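Local coordinates for regulating synaptic membrane exocytosis protein 2 (Rattus norvegicus, PDB 2CJS) that probably helps organise the presynaptic site of neurotransmitter release, here through a zinc-finger domain that binds two zinc ions and another protein, at residues A9-C12 and T18-A21. Residues are numbered along the deposited sequence; the frame is centred on the assembly and turned at random. Where two conformers were deposited one is given.
Sequences APTC and TKFA. With ZN (zinc ion), chain L.
Phe-20 N donates a nearly straight hydrogen bond to Pro-10 O (2.8 Å, 168° at the hydrogen), and Cys-12 N returns one to Thr-18 O at 2.9 Å. Between them Thr-11 faces Lys-19 as the non-hydrogen-bonded pair of a single antiparallel bridge, their CA atoms 4.3 Å apart. Both acceptors are also approached by a CA-H: Lys-19 CA lies near Pro-10 O, and Thr-11 CA near Thr-18 O. A water donates to Pro-10 O and Phe-20 O, tying the carbonyls together beside the proline.

The Phe-20 side chain runs along the 9-12 backbone towards the cysteine. CG sits beside the backbone N (chi1 -60°), a torsion that brings the ring alongside the backbone of residues 10-12. CB and CG lie beside Pro-10 O. CD2 then passes that carbonyl group and approaches Pro-10 CB at 4.1 Å, CE2 comes 3.4 Å from Cys-12 N, and CZ ends 3.9 Å from Cys-12 CB. Beyond the pair, the ring also packs on Lys-34 and Cys-36.

Cys-12 SG, anti to its own backbone N (chi1 175°), points onward to the zinc ion at 2.4 Å; Cys-15, Cys-36 and Cys-39 complete this Cys4 site. Away from the ring, the extended Lys-19 chain passes Thr-11 OG1 and Ala-9 CB before NZ hydrogen-bonds to the chain of another protein, where Lys-19 and Phe-20 also pair in a parallel ladder.

Strand 19-20 therefore has a partner both within the zinc finger and across the interface. Paired peptide groups and the aromatic ring probably help fix the backbone leading into the first zinc ligand. Cys-12 spends its N-H on Thr-18 O while its SG binds zinc, so one residue joins the paired backbone to the metal site.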
ATOM      1  N   ALA C   9     -10.107  -7.672 -15.102  1.00 39.95           N
ATOM      2  CA  ALA C   9     -10.626  -7.157 -13.759  1.00 40.24           C
ATOM      3  C   ALA C   9     -10.915  -8.234 -12.683  1.00 37.08           C
ATOM      4  O   ALA C   9     -12.085  -8.540 -12.394  1.00 39.43           O
ATOM      5  CB  ALA C   9     -11.869  -6.205 -13.945  1.00 40.59           C
ATOM      6  N   PRO C  10      -9.875  -8.887 -12.138  1.00 34.39           N
ATOM      7  CA  PRO C  10     -10.211  -9.673 -10.940  1.00 31.79           C
ATOM      8  C   PRO C  10     -10.913  -8.807  -9.849  1.00 28.49           C
ATOM      9  O   PRO C  10     -10.486  -7.668  -9.581  1.00 27.30           O
ATOM     10  CB  PRO C  10      -8.840 -10.194 -10.446  1.00 32.83           C
ATOM     11  CG  PRO C  10      -7.828  -9.453 -11.234  1.00 35.52           C
ATOM     12  CD  PRO C  10      -8.468  -9.068 -12.539  1.00 34.95           C
ATOM     13  N   THR C  11     -11.887  -9.404  -9.184  0.50 26.38           N
ATOM     14  CA  THR C  11     -12.741  -8.653  -8.299  0.50 24.20           C
ATOM     15  C   THR C  11     -13.006  -9.500  -7.065  0.50 23.68           C
ATOM     16  O   THR C  11     -13.115 -10.738  -7.177  0.50 22.51           O
ATOM     17  CB  THR C  11     -14.029  -8.360  -8.995  0.50 24.88           C
ATOM     18  OG1 THR C  11     -13.763  -7.556 -10.164  0.50 23.50           O
ATOM     19  CG2 THR C  11     -14.992  -7.675  -8.049  0.50 21.96           C
ATOM     20  N   CYS C  12     -13.125  -8.834  -5.915  1.00 21.96           N
ATOM     21  CA  CYS C  12     -13.286  -9.510  -4.632  1.00 20.88           C
ATOM     22  C   CYS C  12     -14.420 -10.558  -4.738  1.00 20.13           C
ATOM     23  O   CYS C  12     -15.502 -10.243  -5.205  1.00 20.66           O
ATOM     24  CB  CYS C  12     -13.618  -8.450  -3.581  1.00 20.63           C
ATOM     25  SG  CYS C  12     -13.996  -9.212  -1.966  1.00 20.95           S
ATOM     26  N   THR C  18     -14.833  -4.552  -5.303  1.00 19.77           N
ATOM     27  CA  THR C  18     -13.456  -4.061  -5.279  1.00 19.33           C
ATOM     28  C   THR C  18     -12.679  -4.798  -6.369  1.00 20.00           C
ATOM     29  O   THR C  18     -12.747  -6.029  -6.431  1.00 20.61           O
ATOM     30  CB  THR C  18     -12.803  -4.390  -3.952  1.00 18.90           C
ATOM     31  OG1 THR C  18     -13.566  -3.738  -2.920  1.00 19.51           O
ATOM     32  CG2 THR C  18     -11.277  -3.947  -3.937  1.00 18.46           C
ATOM     33  N   LYS C  19     -11.907  -4.050  -7.142  1.00 19.89           N
ATOM     34  CA  LYS C  19     -11.091  -4.654  -8.175  1.00 20.03           C
ATOM     35  C   LYS C  19      -9.667  -4.764  -7.644  1.00 20.35           C
ATOM     36  O   LYS C  19      -9.139  -3.849  -6.967  1.00 19.86           O
ATOM     37  CB  LYS C  19     -11.099  -3.792  -9.412  1.00 18.43           C
ATOM     38  CG  LYS C  19     -12.455  -3.773 -10.165  1.00 15.36           C
ATOM     39  CD  LYS C  19     -12.236  -2.910 -11.435  1.00 15.09           C
ATOM     40  CE  LYS C  19     -13.615  -2.812 -12.147  1.00 18.59           C
ATOM     41  NZ  LYS C  19     -13.504  -2.067 -13.440  1.00 18.63           N
ATOM     42  N   PHE C  20      -9.024  -5.889  -7.941  1.00 18.57           N
ATOM     43  CA  PHE C  20      -7.634  -6.040  -7.473  1.00 20.02           C
ATOM     44  C   PHE C  20      -6.594  -5.614  -8.500  1.00 20.82           C
ATOM     45  O   PHE C  20      -6.624  -6.106  -9.652  1.00 19.81           O
ATOM     46  CB  PHE C  20      -7.340  -7.521  -7.193  1.00 18.79           C
ATOM     47  CG  PHE C  20      -8.235  -8.119  -6.125  1.00 20.24           C
ATOM     48  CD1 PHE C  20      -8.139  -7.687  -4.823  1.00 22.16           C
ATOM     49  CD2 PHE C  20      -9.094  -9.184  -6.429  1.00 23.47           C
ATOM     50  CE1 PHE C  20      -8.978  -8.234  -3.780  1.00 19.50           C
ATOM     51  CE2 PHE C  20      -9.882  -9.754  -5.403  1.00 23.24           C
ATOM     52  CZ  PHE C  20      -9.789  -9.243  -4.060  1.00 23.90           C
ATOM     53  N   ALA C  21      -5.619  -4.810  -8.058  1.00 19.08           N
ATOM     54  CA  ALA C  21      -4.383  -4.633  -8.873  1.00 19.48           C
ATOM     55  C   ALA C  21      -3.647  -5.972  -8.890  1.00 20.19           C
ATOM     56  O   ALA C  21      -3.888  -6.826  -8.060  1.00 20.18           O
ATOM     57  CB  ALA C  21      -3.495  -3.526  -8.292  1.00 18.63           C
TER
HETATM   58 ZN    ZN L 201     -14.667  -7.185  -0.945  1.00 19.09          ZN
HETATM   59  O   HOH W   1      -8.798  -5.821 -11.471  1.00 32.96           O